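PDB 5NMP: isatin hydrolase from Ralstonia solanacearum, which probably hydrolyses the heterocyclic ring of isatin with the help of a bound manganese(II) ion. Local coordinates for residues V25-Q30 and P257-A262. Numbering follows the deposited sequence.
Sequences VVDLTQ and PLRVLA
Asp27 and Arg259 meet because each turns its CG anti to its own backbone N (chi1 -163° in both) and because the arginine chain then bends at chi2. The two side chains cross at about a right angle, yet their flat ends are tilted by only 22° between the carboxylate and guanidinium planes. The carboxylate lies at the guanidinium edge. Arg259 NH2 donates to Asp27 OD2 at 2.8 Å, on its syn side but well out of the carboxylate plane, which makes the salt bridge. Arg259 NE adds only weak bonds to Asp27 OD1 and OD2. Asp27 OD1 also accepts from Thr29 N at 3.1 Å, from above the carboxylate plane, and so closes an Asx turn. The turn starts at Asp27, the last residue of strand 24-27. Thr29 OG1 takes the N-H of Val260 at 2.8 Å, a bent bond with 131° at the hydrogen. The threonine side chain also packs across Arg259 CD.

The backbones pair as antiparallel strands. Val26 and Ala262 form the hydrogen-bonded pair: Val26 N reaches Ala262 O at 2.8 Å, and Ala262 N returns a bond to Val26 O. Past the strand end, Leu28 N still bonds to Val260 O at 3.0 Å. Beside these bonds, Leu28 CD1 rests on Ala262 CB (3.9 Å) and Val260 CG1.

Leu258 brings the segment close to the manganese site, its side chain about 5 Å from that of the metal ligand His80. The second subunit covers the salt bridge, where its Val98 and Pro247 carbonyls accept from Arg259 NH1. Within the chain, strand 24-27 is an outermost strand of the mixed sheet. Strand 261-264 separates it from strand 239-244, whose Ile243 packs against Leu28, Val260 and Ala262.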
loop_
_atom_site.group_PDB
_atom_site.type_symbol
_atom_site.label_atom_id
_atom_site.label_comp_id
_atom_site.label_asym_id
_atom_site.label_seq_id
_atom_site.Cartn_x
_atom_site.Cartn_y
_atom_site.Cartn_z
ATOM N N VAL A 25 -11.875 -6.806 -7.748
ATOM C CA VAL A 25 -10.905 -5.843 -7.244
ATOM C C VAL A 25 -10.719 -4.707 -8.243
ATOM O O VAL A 25 -10.283 -4.930 -9.372
ATOM C CB VAL A 25 -9.536 -6.500 -6.963
ATOM C CG1 VAL A 25 -8.551 -5.467 -6.434
ATOM C CG2 VAL A 25 -9.684 -7.648 -5.980
ATOM N N VAL A 26 -11.051 -3.490 -7.823
ATOM C CA VAL A 26 -10.916 -2.323 -8.685
ATOM C C VAL A 26 -9.736 -1.455 -8.252
ATOM O O VAL A 26 -9.611 -1.100 -7.080
ATOM C CB VAL A 26 -12.201 -1.477 -8.689
ATOM C CG1 VAL A 26 -12.093 -0.344 -9.697
ATOM C CG2 VAL A 26 -13.403 -2.349 -9.004
ATOM N N ASP A 27 -8.871 -1.127 -9.206
ATOM C CA ASP A 27 -7.704 -0.288 -8.953
ATOM C C ASP A 27 -8.083 1.187 -9.067
ATOM O O ASP A 27 -8.465 1.654 -10.141
ATOM C CB ASP A 27 -6.580 -0.628 -9.939
ATOM C CG ASP A 27 -5.223 -0.099 -9.496
ATOM O OD1 ASP A 27 -5.158 0.638 -8.490
ATOM O OD2 ASP A 27 -4.219 -0.419 -10.169
ATOM N N LEU A 28 -7.979 1.916 -7.959
ATOM C CA LEU A 28 -8.349 3.328 -7.940
ATOM C C LEU A 28 -7.127 4.235 -7.999
ATOM O O LEU A 28 -7.216 5.428 -7.725
ATOM C CB LEU A 28 -9.163 3.649 -6.686
ATOM C CG LEU A 28 -10.366 2.752 -6.406
ATOM C CD1 LEU A 28 -11.134 3.258 -5.194
ATOM C CD2 LEU A 28 -11.268 2.668 -7.627
ATOM N N THR A 29 -5.988 3.663 -8.369
ATOM C CA THR A 29 -4.716 4.369 -8.285
ATOM C C THR A 29 -4.207 4.842 -9.649
ATOM O O THR A 29 -4.275 4.109 -10.639
ATOM C CB THR A 29 -3.649 3.473 -7.623
ATOM O OG1 THR A 29 -4.180 2.921 -6.412
ATOM C CG2 THR A 29 -2.395 4.264 -7.302
ATOM N N GLN A 30 -3.712 6.076 -9.692
ATOM C CA GLN A 30 -3.037 6.604 -10.872
ATOM C C GLN A 30 -1.611 6.056 -10.947
ATOM O O GLN A 30 -1.061 5.611 -9.941
ATOM C CB GLN A 30 -3.009 8.136 -10.843
ATOM C CG GLN A 30 -4.371 8.810 -10.949
ATOM C CD GLN A 30 -4.797 9.057 -12.386
ATOM O OE1 GLN A 30 -4.297 8.421 -13.312
ATOM N NE2 GLN A 30 -5.722 9.991 -12.577
ATOM N N PRO A 257 2.177 8.302 -0.815
ATOM C CA PRO A 257 1.512 7.651 -1.944
ATOM C C PRO A 257 1.170 6.219 -1.560
ATOM O O PRO A 257 1.850 5.640 -0.714
ATOM C CB PRO A 257 2.555 7.712 -3.062
ATOM C CG PRO A 257 3.854 7.946 -2.370
ATOM C CD PRO A 257 3.542 8.740 -1.147
ATOM N N LEU A 258 0.121 5.663 -2.151
ATOM C CA LEU A 258 -0.303 4.318 -1.801
ATOM C C LEU A 258 -1.110 3.682 -2.918
ATOM O O LEU A 258 -1.557 4.355 -3.843
ATOM C CB LEU A 258 -1.123 4.327 -0.507
ATOM C CG LEU A 258 -2.600 4.739 -0.564
ATOM C CD1 LEU A 258 -3.269 4.510 0.784
ATOM C CD2 LEU A 258 -2.764 6.186 -0.997
ATOM N N ARG A 259 -1.288 2.371 -2.824
ATOM C CA ARG A 259 -2.102 1.635 -3.775
ATOM C C ARG A 259 -3.516 1.490 -3.229
ATOM O O ARG A 259 -3.774 0.644 -2.374
ATOM C CB ARG A 259 -1.491 0.260 -4.051
ATOM C CG ARG A 259 -2.010 -0.417 -5.307
ATOM C CD ARG A 259 -1.674 0.401 -6.536
ATOM N NE ARG A 259 -2.097 -0.255 -7.765
ATOM C CZ ARG A 259 -1.295 -0.983 -8.535
ATOM N NH1 ARG A 259 -0.022 -1.148 -8.198
ATOM N NH2 ARG A 259 -1.763 -1.542 -9.643
ATOM N N VAL A 260 -4.429 2.324 -3.714
ATOM C CA VAL A 260 -5.816 2.277 -3.263
ATOM C C VAL A 260 -6.619 1.254 -4.057
ATOM O O VAL A 260 -6.683 1.320 -5.286
ATOM C CB VAL A 260 -6.501 3.651 -3.383
ATOM C CG1 VAL A 260 -7.927 3.576 -2.860
ATOM C CG2 VAL A 260 -5.709 4.708 -2.633
ATOM N N LEU A 261 -7.232 0.311 -3.350
ATOM C CA LEU A 261 -8.031 -0.730 -3.983
ATOM C C LEU A 261 -9.458 -0.736 -3.449
ATOM O O LEU A 261 -9.701 -0.394 -2.293
ATOM C CB LEU A 261 -7.399 -2.107 -3.769
ATOM C CG LEU A 261 -5.979 -2.327 -4.289
ATOM C CD1 LEU A 261 -5.530 -3.748 -3.992
ATOM C CD2 LEU A 261 -5.897 -2.032 -5.780
ATOM N N ALA A 262 -10.396 -1.139 -4.298
ATOM C CA ALA A 262 -11.790 -1.260 -3.895
ATOM C C ALA A 262 -12.298 -2.682 -4.115
ATOM O O ALA A 262 -12.098 -3.262 -5.183
ATOM C CB ALA A 262 -12.645 -0.271 -4.657
#